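Local coordinates for redox-sensing transcriptional repressor Rex (Thermoanaerobacter ethanolicus, PDB 3WG9), which is a homodimeric DNA-binding repressor that probably adjusts transcription in response to the cellular NADH/NAD(+) redox state, at residues B[42-46]-B[47-51]; B[69-72]-B[73-77]; B[31-35]-B[36-40]; B[136-139]-B[140-144]; B[5-9]-B[10-14]. All blocks are in the same frame, centred on the assembly; numbering follows the deposited sequence.

Interaction 1. Residues B[42-46]-B[47-51]; sequences MGVTA and SQIRQ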
loop_
_atom_site.group_PDB
_atom_site.type_symbol
_atom_site.label_atom_id
_atom_site.label_comp_id
_atom_site.label_asym_id
_atom_site.label_seq_id
_atom_site.Cartn_x
_atom_site.Cartn_y
_atom_site.Cartn_z
ATOM N N MET B 42 -15.323 7.581 5.278
ATOM C CA MET B 42 -14.828 6.307 4.790
ATOM C C MET B 42 -15.284 5.920 3.402
ATOM O O MET B 42 -14.697 5.021 2.800
ATOM C CB MET B 42 -15.245 5.209 5.781
ATOM C CG MET B 42 -14.673 5.482 7.154
ATOM S SD MET B 42 -12.833 5.335 7.187
ATOM C CE MET B 42 -12.679 3.900 6.187
ATOM N N GLY B 43 -16.355 6.536 2.909
ATOM C CA GLY B 43 -16.879 6.123 1.629
ATOM C C GLY B 43 -17.528 4.748 1.761
ATOM O O GLY B 43 -17.569 3.988 0.795
ATOM N N VAL B 44 -18.015 4.422 2.963
ATOM C CA VAL B 44 -18.654 3.124 3.243
ATOM C C VAL B 44 -20.041 3.480 3.892
ATOM O O VAL B 44 -20.088 4.326 4.753
ATOM C CB VAL B 44 -17.763 2.300 4.253
ATOM C CG1 VAL B 44 -18.404 1.000 4.583
ATOM C CG2 VAL B 44 -16.327 2.013 3.669
ATOM N N THR B 45 -21.145 2.856 3.491
ATOM C CA THR B 45 -22.432 3.205 4.119
ATOM C C THR B 45 -22.415 3.022 5.638
ATOM O O THR B 45 -21.719 2.129 6.163
ATOM C CB THR B 45 -23.557 2.384 3.548
ATOM O OG1 THR B 45 -23.360 0.998 3.887
ATOM C CG2 THR B 45 -23.681 2.606 2.015
ATOM N N ALA B 46 -23.184 3.843 6.352
ATOM C CA ALA B 46 -23.295 3.602 7.796
ATOM C C ALA B 46 -23.725 2.168 8.125
ATOM O O ALA B 46 -23.252 1.576 9.124
ATOM C CB ALA B 46 -24.206 4.654 8.462
ATOM N N SER B 47 -24.593 1.584 7.302
ATOM C CA SER B 47 -25.089 0.219 7.632
ATOM C C SER B 47 -23.970 -0.821 7.447
ATOM O O SER B 47 -23.850 -1.752 8.242
ATOM C CB SER B 47 -26.339 -0.118 6.841
ATOM O OG SER B 47 -26.101 -0.110 5.441
ATOM N N GLN B 48 -23.161 -0.681 6.391
ATOM C CA GLN B 48 -22.038 -1.619 6.192
ATOM C C GLN B 48 -21.060 -1.451 7.357
ATOM O O GLN B 48 -20.466 -2.419 7.829
ATOM C CB GLN B 48 -21.326 -1.365 4.853
ATOM C CG GLN B 48 -20.258 -2.442 4.498
ATOM C CD GLN B 48 -20.851 -3.817 4.425
ATOM O OE1 GLN B 48 -21.663 -4.068 3.575
ATOM N NE2 GLN B 48 -20.486 -4.706 5.335
ATOM N N ILE B 49 -20.864 -0.228 7.823
ATOM C CA ILE B 49 -19.890 -0.053 8.904
ATOM C C ILE B 49 -20.432 -0.740 10.158
ATOM O O ILE B 49 -19.684 -1.412 10.875
ATOM C CB ILE B 49 -19.671 1.402 9.233
ATOM C CG1 ILE B 49 -18.871 2.067 8.088
ATOM C CG2 ILE B 49 -18.949 1.472 10.541
ATOM C CD1 ILE B 49 -18.798 3.601 8.242
ATOM N N ARG B 50 -21.734 -0.600 10.412
ATOM C CA ARG B 50 -22.315 -1.290 11.587
ATOM C C ARG B 50 -22.125 -2.810 11.437
ATOM O O ARG B 50 -21.727 -3.512 12.371
ATOM C CB ARG B 50 -23.821 -0.998 11.684
ATOM C CG ARG B 50 -24.136 0.421 12.015
ATOM C CD ARG B 50 -25.681 0.538 12.310
ATOM N NE ARG B 50 -25.939 1.958 12.419
ATOM C CZ ARG B 50 -26.357 2.739 11.440
ATOM N NH1 ARG B 50 -26.822 2.202 10.321
ATOM N NH2 ARG B 50 -26.377 4.054 11.649
ATOM N N GLN B 51 -22.382 -3.315 10.245
ATOM C CA GLN B 51 -22.224 -4.723 9.990
ATOM C C GLN B 51 -20.761 -5.223 10.153
ATOM O O GLN B 51 -20.510 -6.330 10.706
ATOM C CB GLN B 51 -22.655 -4.995 8.568
ATOM C CG GLN B 51 -22.813 -6.523 8.284
ATOM C CD GLN B 51 -23.534 -6.808 6.948
ATOM O OE1 GLN B 51 -22.905 -6.963 5.905
ATOM N NE2 GLN B 51 -24.860 -6.833 6.985
#
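Val44 and Ile49 meet at a slant: CG1 of Val44 comes to 3.7 Å from CG1 of Ile49 and also lies against CB of Gln48. That branch gets there because it stands anti to the backbone N of Val44 (chi1 178°), the valine pointing in toward the first turn of the helix. Beside it Thr45 turns its hydroxyl back over the helix start, OG1 accepting from Gln48 N at 3.0 Å. Thr45 is thus the N-cap of helix 46-54, the later helix of the predicted helix-turn-helix, entered from helix 35-42 through Gly43 with its positive phi. Tyr18 of helix 9-27 packs on both Val44 and Ile49. From Thr45 on the regular helical bonds begin, Ile49 N binding Thr45 O at 3.0 Å and Arg50 N binding Ala46 O at 2.9 Å. The extended arm of Arg50 runs back over Ala46, with CG 3.2 Å from Ala46 O and that same oxygen over the rim of one guanidinium face. Gln48 leads its amide away instead, and NE2 bonds to Asp52.

Interaction 2. Residues B[69-72]-B[73-77]; sequences EELY and NNLTK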
loop_
_atom_site.group_PDB
_atom_site.type_symbol
_atom_site.label_atom_id
_atom_site.label_comp_id
_atom_site.label_asym_id
_atom_site.label_seq_id
_atom_site.Cartn_x
_atom_site.Cartn_y
_atom_site.Cartn_z
ATOM N N GLU B 69 -12.614 6.994 21.460
ATOM C CA GLU B 69 -11.556 6.268 22.144
ATOM C C GLU B 69 -11.927 4.796 22.268
ATOM O O GLU B 69 -11.064 3.920 22.176
ATOM C CB GLU B 69 -11.263 6.859 23.532
ATOM C CG GLU B 69 -10.083 6.193 24.267
ATOM C CD GLU B 69 -9.843 6.845 25.636
ATOM O OE1 GLU B 69 -9.777 8.099 25.683
ATOM O OE2 GLU B 69 -9.802 6.130 26.675
ATOM N N GLU B 70 -13.204 4.510 22.517
ATOM C CA GLU B 70 -13.612 3.117 22.736
ATOM C C GLU B 70 -13.646 2.347 21.413
ATOM O O GLU B 70 -13.332 1.155 21.379
ATOM C CB GLU B 70 -14.999 3.048 23.395
ATOM C CG GLU B 70 -14.980 3.623 24.803
ATOM C CD GLU B 70 -16.254 3.334 25.608
ATOM O OE1 GLU B 70 -17.357 3.361 25.015
ATOM O OE2 GLU B 70 -16.129 3.082 26.839
ATOM N N LEU B 71 -14.092 3.012 20.355
ATOM C CA LEU B 71 -14.132 2.356 19.048
ATOM C C LEU B 71 -12.685 2.110 18.634
ATOM O O LEU B 71 -12.321 0.989 18.201
ATOM C CB LEU B 71 -14.939 3.148 18.025
ATOM C CG LEU B 71 -14.960 2.664 16.564
ATOM C CD1 LEU B 71 -15.251 1.169 16.482
ATOM C CD2 LEU B 71 -15.858 3.491 15.688
ATOM N N TYR B 72 -11.868 3.145 18.790
ATOM C CA TYR B 72 -10.453 3.002 18.470
ATOM C C TYR B 72 -9.820 1.820 19.203
ATOM O O TYR B 72 -9.119 0.993 18.588
ATOM C CB TYR B 72 -9.676 4.289 18.766
ATOM C CG TYR B 72 -8.205 4.130 18.529
ATOM C CD1 TYR B 72 -7.701 4.160 17.218
ATOM C CD2 TYR B 72 -7.318 3.903 19.592
ATOM C CE1 TYR B 72 -6.344 4.005 16.974
ATOM C CE2 TYR B 72 -5.932 3.732 19.340
ATOM C CZ TYR B 72 -5.477 3.812 18.028
ATOM O OH TYR B 72 -4.144 3.655 17.708
ATOM N N ASN B 73 -10.039 1.737 20.517
ATOM C CA ASN B 73 -9.449 0.651 21.288
ATOM C C ASN B 73 -9.988 -0.720 20.880
ATOM O O ASN B 73 -9.233 -1.699 20.865
ATOM C CB ASN B 73 -9.581 0.873 22.815
ATOM C CG ASN B 73 -8.724 2.025 23.318
ATOM O OD1 ASN B 73 -7.703 2.366 22.734
ATOM N ND2 ASN B 73 -9.145 2.635 24.414
ATOM N N ASN B 74 -11.269 -0.789 20.542
ATOM C CA ASN B 74 -11.888 -2.007 20.001
ATOM C C ASN B 74 -11.174 -2.421 18.694
ATOM O O ASN B 74 -10.768 -3.570 18.552
ATOM C CB ASN B 74 -13.387 -1.758 19.732
ATOM C CG ASN B 74 -14.164 -3.008 19.241
ATOM O OD1 ASN B 74 -13.944 -4.132 19.684
ATOM N ND2 ASN B 74 -15.125 -2.779 18.339
ATOM N N LEU B 75 -11.013 -1.484 17.769
ATOM C CA LEU B 75 -10.327 -1.795 16.512
ATOM C C LEU B 75 -8.867 -2.257 16.697
ATOM O O LEU B 75 -8.389 -3.169 16.026
ATOM C CB LEU B 75 -10.435 -0.601 15.600
ATOM C CG LEU B 75 -11.850 -0.467 15.051
ATOM C CD1 LEU B 75 -12.013 0.950 14.518
ATOM C CD2 LEU B 75 -12.065 -1.533 13.948
ATOM N N THR B 76 -8.180 -1.676 17.662
ATOM C CA THR B 76 -6.827 -2.091 17.968
ATOM C C THR B 76 -6.792 -3.559 18.345
ATOM O O THR B 76 -5.928 -4.322 17.879
ATOM C CB THR B 76 -6.239 -1.275 19.151
ATOM O OG1 THR B 76 -6.119 0.087 18.739
ATOM C CG2 THR B 76 -4.837 -1.804 19.523
ATOM N N LYS B 77 -7.717 -3.952 19.224
ATOM C CA LYS B 77 -7.866 -5.339 19.650
ATOM C C LYS B 77 -8.230 -6.251 18.480
ATOM O O LYS B 77 -7.684 -7.343 18.333
ATOM C CB LYS B 77 -8.974 -5.436 20.731
ATOM C CG LYS B 77 -9.391 -6.884 21.103
ATOM C CD LYS B 77 -10.537 -7.035 22.152
ATOM C CE LYS B 77 -11.892 -6.708 21.524
ATOM N NZ LYS B 77 -12.996 -7.667 21.816
HETATM O O HOH W 1 -7.787 4.638 26.109
#
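Glu69 and Asn73 sit one turn apart on helix 68-78, an amphipathic helix whose leucine side packs on helices 9-27 and 46-54. The backbone bonds are the regular i to i+4 ones, with Leu75 N to Leu71 O at 2.8 Å the shortest. Apolar contact follows the same spacing: CD1 of Leu71 rests 3.8 Å from CD1 of Leu75, the two chains slanting across each other, and Leu22 and Leu53 cover both.

Polar contact lies on another side. Glu69 and Asn73 point the same way, their carboxylate and amide planes 60° apart, and a water joins them, donating to Glu69 OE2 at 2.6 Å and accepting from Asn73 ND2 at 3.0 Å. The Tyr72 ring stacks with His19, and its OH is hydrogen-bonded to Glu23. His19 also bonds to the hydroxyl of Thr76, whose OG1 lies over the rim of one face of the Tyr72 ring, 3.7 Å from CE2.

Interaction 3. Residues B[31-35]-B[36-40]; sequences KRISS and RELSE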
loop_
_atom_site.group_PDB
_atom_site.type_symbol
_atom_site.label_atom_id
_atom_site.label_comp_id
_atom_site.label_asym_id
_atom_site.label_seq_id
_atom_site.Cartn_x
_atom_site.Cartn_y
_atom_site.Cartn_z
ATOM N N LYS B 31 -14.164 13.643 20.843
ATOM C CA LYS B 31 -14.747 12.678 21.765
ATOM C C LYS B 31 -15.671 11.658 21.075
ATOM O O LYS B 31 -15.682 10.479 21.444
ATOM C CB LYS B 31 -15.512 13.380 22.915
ATOM C CG LYS B 31 -14.701 13.502 24.220
ATOM C CD LYS B 31 -13.198 13.625 23.959
ATOM C CE LYS B 31 -12.341 13.436 25.235
ATOM N NZ LYS B 31 -12.275 14.608 26.156
ATOM N N ARG B 32 -16.468 12.124 20.121
ATOM C CA ARG B 32 -17.511 11.293 19.554
ATOM C C ARG B 32 -17.529 11.479 18.048
ATOM O O ARG B 32 -17.144 12.533 17.554
ATOM C CB ARG B 32 -18.877 11.683 20.111
ATOM C CG ARG B 32 -19.223 11.077 21.466
ATOM C CD ARG B 32 -20.746 11.104 21.715
ATOM N NE ARG B 32 -21.460 9.941 21.163
ATOM C CZ ARG B 32 -21.371 8.710 21.670
ATOM N NH1 ARG B 32 -20.593 8.459 22.723
ATOM N NH2 ARG B 32 -22.066 7.723 21.128
ATOM N N ILE B 33 -18.004 10.477 17.317
ATOM C CA ILE B 33 -18.206 10.666 15.890
ATOM C C ILE B 33 -19.504 10.002 15.498
ATOM O O ILE B 33 -19.778 8.882 15.907
ATOM C CB ILE B 33 -17.011 10.110 15.026
ATOM C CG1 ILE B 33 -17.292 10.345 13.537
ATOM C CG2 ILE B 33 -16.772 8.659 15.328
ATOM C CD1 ILE B 33 -16.057 10.270 12.660
ATOM N N SER B 34 -20.311 10.716 14.726
ATOM C CA SER B 34 -21.622 10.215 14.331
ATOM C C SER B 34 -21.471 9.191 13.198
ATOM O O SER B 34 -20.440 9.156 12.484
ATOM C CB SER B 34 -22.501 11.392 13.895
ATOM O OG SER B 34 -22.164 11.823 12.584
ATOM N N SER B 35 -22.496 8.366 13.019
ATOM C CA SER B 35 -22.503 7.345 11.960
ATOM C C SER B 35 -22.401 7.972 10.572
ATOM O O SER B 35 -21.703 7.453 9.679
ATOM C CB SER B 35 -23.816 6.540 12.007
ATOM O OG SER B 35 -23.533 5.197 12.345
ATOM N N ARG B 36 -23.120 9.067 10.365
ATOM C CA ARG B 36 -23.072 9.660 9.045
ATOM C C ARG B 36 -21.681 10.297 8.784
ATOM O O ARG B 36 -21.155 10.173 7.687
ATOM C CB ARG B 36 -24.221 10.639 8.793
ATOM C CG ARG B 36 -24.138 11.913 9.570
ATOM C CD ARG B 36 -25.088 12.957 9.014
ATOM N NE ARG B 36 -25.062 12.994 7.554
ATOM C CZ ARG B 36 -25.525 13.998 6.818
ATOM N NH1 ARG B 36 -26.061 15.074 7.393
ATOM N NH2 ARG B 36 -25.455 13.928 5.493
ATOM N N GLU B 37 -21.070 10.877 9.812
ATOM C CA GLU B 37 -19.747 11.532 9.675
ATOM C C GLU B 37 -18.692 10.473 9.324
ATOM O O GLU B 37 -17.845 10.640 8.428
ATOM C CB GLU B 37 -19.342 12.229 10.982
ATOM C CG GLU B 37 -20.341 13.272 11.506
ATOM C CD GLU B 37 -19.881 14.028 12.781
ATOM O OE1 GLU B 37 -19.613 15.243 12.661
ATOM O OE2 GLU B 37 -19.812 13.445 13.896
ATOM N N LEU B 38 -18.755 9.378 10.061
ATOM C CA LEU B 38 -17.880 8.260 9.806
ATOM C C LEU B 38 -18.054 7.704 8.406
ATOM O O LEU B 38 -17.086 7.538 7.678
ATOM C CB LEU B 38 -18.007 7.179 10.868
ATOM C CG LEU B 38 -16.987 6.055 10.779
ATOM C CD1 LEU B 38 -15.498 6.582 10.936
ATOM C CD2 LEU B 38 -17.287 4.950 11.808
ATOM N N SER B 39 -19.293 7.429 8.030
ATOM C CA SER B 39 -19.601 6.922 6.695
ATOM C C SER B 39 -19.085 7.871 5.612
ATOM O O SER B 39 -18.451 7.449 4.645
ATOM C CB SER B 39 -21.124 6.763 6.541
ATOM O OG SER B 39 -21.477 6.552 5.193
ATOM N N GLU B 40 -19.388 9.156 5.759
ATOM C CA GLU B 40 -18.957 10.145 4.751
ATOM C C GLU B 40 -17.436 10.116 4.587
ATOM O O GLU B 40 -16.941 10.087 3.486
ATOM C CB GLU B 40 -19.446 11.548 5.092
ATOM C CG GLU B 40 -20.928 11.678 4.748
ATOM C CD GLU B 40 -21.590 12.973 5.239
ATOM O OE1 GLU B 40 -22.789 13.158 4.911
ATOM O OE2 GLU B 40 -20.951 13.778 5.970
HETATM O O HOH W 2 -17.308 14.192 15.670
#
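Glu37 OE2 is gripped by two donors: the backbone N of Ser34 at 2.9 Å, nearly straight at 168°, and a water at 3.2 Å that also donates to Arg32 O. The Ser34 N-H uses the anti lone pair of OE2, the one facing away from the other carboxylate oxygen. Together with the return bond from Glu37 N to Ser34 OG, this makes a capping box at the start of helix 35-42, in the predicted helix-turn-helix region. The return bond is the less certain half, since the position of OG is doubtful. Glu37 reaches back because its CG is anti to its own carbonyl carbon (chi1 -57°), which swings the extended chain toward the residues before the helix.

Ile33, on the short strand paired with strand 66-67, slides past Glu37 in the opposite direction, CG1 lying 3.8 Å from Glu37 CB. Its CD1 goes on toward Leu38, and Tyr21 of helix 9-27 packs on both residues. Leu38 N then bonds to Ser34 O, and Ser39 N to Ser35 O at 2.9 Å. On the outer side, Arg36 bends at chi3 (-43°) to bring NH2 within 2.8 Å of Glu40 OE1, a salt bridge across one helical turn.

Interaction 4. Residues B[136-139]-B[140-144]; sequences ETVE and DFIAR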
loop_
_atom_site.group_PDB
_atom_site.type_symbol
_atom_site.label_atom_id
_atom_site.label_comp_id
_atom_site.label_asym_id
_atom_site.label_seq_id
_atom_site.Cartn_x
_atom_site.Cartn_y
_atom_site.Cartn_z
ATOM N N GLU B 136 21.629 -17.486 4.033
ATOM C CA GLU B 136 21.740 -18.970 4.168
ATOM C C GLU B 136 21.463 -19.433 5.619
ATOM O O GLU B 136 21.241 -20.616 5.855
ATOM C CB GLU B 136 23.110 -19.513 3.685
ATOM C CG GLU B 136 23.223 -19.645 2.130
ATOM C CD GLU B 136 22.090 -20.447 1.462
ATOM O OE1 GLU B 136 21.405 -19.841 0.619
ATOM O OE2 GLU B 136 21.855 -21.637 1.773
ATOM N N THR B 137 21.496 -18.537 6.613
ATOM C CA THR B 137 21.182 -18.965 7.992
ATOM C C THR B 137 19.717 -18.726 8.386
ATOM O O THR B 137 19.343 -18.902 9.545
ATOM C CB THR B 137 22.019 -18.241 9.031
ATOM O OG1 THR B 137 21.753 -16.828 8.963
ATOM C CG2 THR B 137 23.506 -18.493 8.730
ATOM N N VAL B 138 18.903 -18.262 7.442
ATOM C CA VAL B 138 17.601 -17.748 7.880
ATOM C C VAL B 138 16.675 -18.870 8.408
ATOM O O VAL B 138 15.860 -18.649 9.294
ATOM C CB VAL B 138 16.933 -16.886 6.753
ATOM C CG1 VAL B 138 16.468 -17.826 5.578
ATOM C CG2 VAL B 138 15.773 -16.071 7.328
ATOM N N GLU B 139 16.764 -20.065 7.852
ATOM C CA GLU B 139 15.837 -21.109 8.276
ATOM C C GLU B 139 16.056 -21.484 9.735
ATOM O O GLU B 139 15.121 -21.619 10.519
ATOM C CB GLU B 139 15.996 -22.334 7.373
ATOM C CG GLU B 139 15.410 -22.057 6.000
ATOM C CD GLU B 139 15.740 -23.161 5.039
ATOM O OE1 GLU B 139 15.301 -24.305 5.287
ATOM O OE2 GLU B 139 16.417 -22.886 4.037
ATOM N N ASP B 140 17.328 -21.647 10.081
ATOM C CA ASP B 140 17.671 -21.908 11.466
ATOM C C ASP B 140 17.209 -20.745 12.372
ATOM O O ASP B 140 16.657 -20.949 13.441
ATOM C CB ASP B 140 19.180 -22.115 11.588
ATOM C CG ASP B 140 19.598 -22.407 13.034
ATOM O OD1 ASP B 140 19.505 -23.579 13.468
ATOM O OD2 ASP B 140 20.001 -21.445 13.736
ATOM N N PHE B 141 17.393 -19.520 11.895
ATOM C CA PHE B 141 17.095 -18.352 12.712
ATOM C C PHE B 141 15.583 -18.304 13.002
ATOM O O PHE B 141 15.153 -17.976 14.122
ATOM C CB PHE B 141 17.529 -17.084 11.968
ATOM C CG PHE B 141 17.382 -15.843 12.775
ATOM C CD1 PHE B 141 18.454 -15.364 13.530
ATOM C CD2 PHE B 141 16.167 -15.138 12.768
ATOM C CE1 PHE B 141 18.322 -14.197 14.281
ATOM C CE2 PHE B 141 16.009 -13.986 13.525
ATOM C CZ PHE B 141 17.088 -13.512 14.283
ATOM N N ILE B 142 14.787 -18.597 11.988
ATOM C CA ILE B 142 13.307 -18.538 12.122
ATOM C C ILE B 142 12.825 -19.445 13.240
ATOM O O ILE B 142 11.981 -19.059 14.045
ATOM C CB ILE B 142 12.609 -18.907 10.782
ATOM C CG1 ILE B 142 12.710 -17.700 9.795
ATOM C CG2 ILE B 142 11.180 -19.375 11.050
ATOM C CD1 ILE B 142 12.420 -18.150 8.323
ATOM N N ALA B 143 13.338 -20.668 13.238
ATOM C CA ALA B 143 12.931 -21.701 14.178
ATOM C C ALA B 143 13.483 -21.380 15.558
ATOM O O ALA B 143 12.796 -21.636 16.509
ATOM C CB ALA B 143 13.444 -23.067 13.753
ATOM N N ARG B 144 14.689 -20.818 15.645
ATOM C CA ARG B 144 15.303 -20.492 16.949
ATOM C C ARG B 144 14.687 -19.268 17.614
ATOM O O ARG B 144 14.695 -19.164 18.843
ATOM C CB ARG B 144 16.820 -20.251 16.857
ATOM C CG ARG B 144 17.616 -21.483 16.522
ATOM C CD ARG B 144 18.807 -21.739 17.454
ATOM N NE ARG B 144 19.737 -20.625 17.609
ATOM C CZ ARG B 144 21.007 -20.758 18.003
ATOM N NH1 ARG B 144 21.516 -21.964 18.237
ATOM N NH2 ARG B 144 21.787 -19.686 18.138
HETATM O O HOH W 3 19.412 -22.075 7.969
#
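Val138 and Ile142 form the buried side of this turn, lying next to each other and pointing the same way, with CG2 of Val138 4.1 Å from CD1 of Ile142. The contact is tighter against the backbone: CG1 of Ile142 stands 3.3 Å from Val138 O, the oxygen that also accepts from Ile142 N at 2.9 Å. Ile88 of strand 85-90 and Leu166 of helix 159-168 pack on both side chains. A chi1 of -175° swings the Phe141 ring away from residues 136-139 to meet Phe116 edge-to-face.

The other side is looser. Asp140 N donates a hydrogen bond to a water at 3.0 Å, which in turn donates to Glu136 O, so water spans the helix start. Glu136, seen to bind zinc in this protein though not in this chain, is salt-bridged to Arg165. Ala143 N to Glu139 O is a weak bond of 3.4 Å. The exposed pair Asp140 and Arg144 interacts by charge alone: OD2 of Asp140 is 4.0 Å from NE of Arg144 and well out of the guanidinium plane. Glu139 instead sends its carboxylate to Arg165 and Arg168. The helix lays its apolar side on strands 85-90 and 110-117 of a parallel sheet ordered 3-2-1-4-5-6, that of the Rossmann fold.

Interaction 5. Residues B[5-9]-B[10-14]; sequences TIVSM and AVIRR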
loop_
_atom_site.group_PDB
_atom_site.type_symbol
_atom_site.label_atom_id
_atom_site.label_comp_id
_atom_site.label_asym_id
_atom_site.label_seq_id
_atom_site.Cartn_x
_atom_site.Cartn_y
_atom_site.Cartn_z
ATOM N N THR B 5 -10.157 -17.254 5.826
ATOM C CA THR B 5 -10.444 -16.399 6.982
ATOM C C THR B 5 -11.880 -16.588 7.483
ATOM O O THR B 5 -12.748 -16.895 6.682
ATOM C CB THR B 5 -10.219 -14.877 6.683
ATOM O OG1 THR B 5 -10.963 -14.477 5.524
ATOM C CG2 THR B 5 -8.724 -14.535 6.485
ATOM N N ILE B 6 -12.116 -16.325 8.771
ATOM C CA ILE B 6 -13.477 -16.289 9.370
ATOM C C ILE B 6 -14.262 -15.113 8.757
ATOM O O ILE B 6 -15.325 -15.322 8.219
ATOM C CB ILE B 6 -13.438 -16.260 10.963
ATOM C CG1 ILE B 6 -12.797 -17.554 11.526
ATOM C CG2 ILE B 6 -14.815 -16.097 11.540
ATOM C CD1 ILE B 6 -12.309 -17.467 12.995
ATOM N N VAL B 7 -13.662 -13.918 8.676
ATOM C CA VAL B 7 -14.358 -12.716 8.165
ATOM C C VAL B 7 -13.837 -12.506 6.730
ATOM O O VAL B 7 -12.689 -12.807 6.468
ATOM C CB VAL B 7 -14.063 -11.539 9.136
ATOM C CG1 VAL B 7 -14.396 -10.162 8.589
ATOM C CG2 VAL B 7 -14.830 -11.778 10.439
ATOM N N SER B 8 -14.655 -12.004 5.807
ATOM C CA SER B 8 -14.196 -11.800 4.422
ATOM C C SER B 8 -13.074 -10.756 4.351
ATOM O O SER B 8 -12.950 -9.871 5.217
ATOM C CB SER B 8 -15.354 -11.359 3.541
ATOM O OG SER B 8 -15.543 -9.968 3.664
ATOM N N MET B 9 -12.215 -10.913 3.357
ATOM C CA MET B 9 -11.096 -10.005 3.151
ATOM C C MET B 9 -11.613 -8.561 2.842
ATOM O O MET B 9 -10.979 -7.576 3.198
ATOM C CB MET B 9 -10.211 -10.518 2.002
ATOM C CG MET B 9 -9.203 -11.608 2.437
ATOM S SD MET B 9 -8.079 -10.985 3.730
ATOM C CE MET B 9 -7.155 -9.659 2.977
ATOM N N ALA B 10 -12.787 -8.422 2.230
ATOM C CA ALA B 10 -13.253 -7.071 1.906
ATOM C C ALA B 10 -13.478 -6.377 3.241
ATOM O O ALA B 10 -13.104 -5.212 3.440
ATOM C CB ALA B 10 -14.607 -7.138 1.089
ATOM N N VAL B 11 -14.068 -7.105 4.195
ATOM C CA VAL B 11 -14.232 -6.544 5.540
ATOM C C VAL B 11 -12.901 -6.260 6.217
ATOM O O VAL B 11 -12.675 -5.178 6.771
ATOM C CB VAL B 11 -15.082 -7.488 6.493
ATOM C CG1 VAL B 11 -15.056 -6.980 7.953
ATOM C CG2 VAL B 11 -16.527 -7.644 6.005
ATOM N N ILE B 12 -12.018 -7.239 6.218
ATOM C CA ILE B 12 -10.711 -7.104 6.934
ATOM C C ILE B 12 -9.966 -5.896 6.386
ATOM O O ILE B 12 -9.343 -5.172 7.133
ATOM C CB ILE B 12 -9.891 -8.385 6.752
ATOM C CG1 ILE B 12 -10.556 -9.517 7.533
ATOM C CG2 ILE B 12 -8.332 -8.211 7.177
ATOM C CD1 ILE B 12 -9.951 -10.941 7.105
ATOM N N ARG B 13 -10.034 -5.640 5.082
ATOM C CA ARG B 13 -9.293 -4.491 4.536
ATOM C C ARG B 13 -9.916 -3.136 4.857
ATOM O O ARG B 13 -9.230 -2.128 4.819
ATOM C CB ARG B 13 -9.152 -4.567 3.002
ATOM C CG ARG B 13 -8.255 -5.793 2.584
ATOM C CD ARG B 13 -7.648 -5.631 1.191
ATOM N NE ARG B 13 -6.854 -6.807 0.827
ATOM C CZ ARG B 13 -5.585 -6.988 1.219
ATOM N NH1 ARG B 13 -4.964 -6.105 2.030
ATOM N NH2 ARG B 13 -4.920 -8.027 0.751
ATOM N N ARG B 14 -11.200 -3.092 5.226
ATOM C CA ARG B 14 -11.731 -1.823 5.731
ATOM C C ARG B 14 -11.328 -1.542 7.159
ATOM O O ARG B 14 -11.314 -0.364 7.591
ATOM C CB ARG B 14 -13.268 -1.798 5.668
ATOM C CG ARG B 14 -13.762 -1.739 4.219
ATOM C CD ARG B 14 -15.315 -1.545 4.127
ATOM N NE ARG B 14 -16.087 -2.733 4.515
ATOM C CZ ARG B 14 -16.542 -3.649 3.685
ATOM N NH1 ARG B 14 -16.269 -3.570 2.374
ATOM N NH2 ARG B 14 -17.245 -4.665 4.159
#
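Met9 folds forward along the first turn of its helix, onto Ile12 and Arg13. Its CB lies beside the N of the next residue, Ala10; bends at chi2 (-60°) and chi3 (-63°) then turn SD to 3.9 Å from CD1 of Ile12. At the tip, CE settles over one face of the Arg13 guanidinium, offset toward the rim and 3.6 Å from CZ; NH2 of Arg13 forms a salt bridge with Glu191. Just before Met9 in the chain, Ser8 is the N-cap of helix 9-27, the first helix of the winged-helix domain: its OG accepts from Val11 N at 3.3 Å, and its carbonyl O takes Ile12 N at 3.0 Å. Val7 and Val11 cross at about a right angle and press together more closely than usual van der Waals contact, CG1 to CG1 at 3.3 Å. Thr5 CG2 and Ile12 CD1 meet tip to tip at 3.8 Å, while Thr5 OG1 donates to Val7 O. Tyr204 of the second subunit packs on Val7 and Ile12, and Glu208 of that subunit accepts from the backbone N of Ile6 and Val7.

How the interactions relate
Along the chain the order is interaction 5, 3, 1, 2 and then 4. The first four belong to the N-terminal winged-helix part: interaction 5 starts helix 9-27, interaction 3 starts helix 35-42, interaction 1 starts helix 46-54, and interaction 2 lies within helix 68-78. Interactions 1 and 3, with centres 10 Å apart, touch through the hydrogen bond of Ser39 OG to Val44 O; interaction 5 reaches interaction 1 where Arg14 packs on Val44 and Gln48. Interaction 4 stands apart in the Rossmann domain, its centre about 43 Å from that of interaction 1. DNA-binding and nucleotide-binding parts are therefore well separated, consistent with redox sensing that acts at a distance.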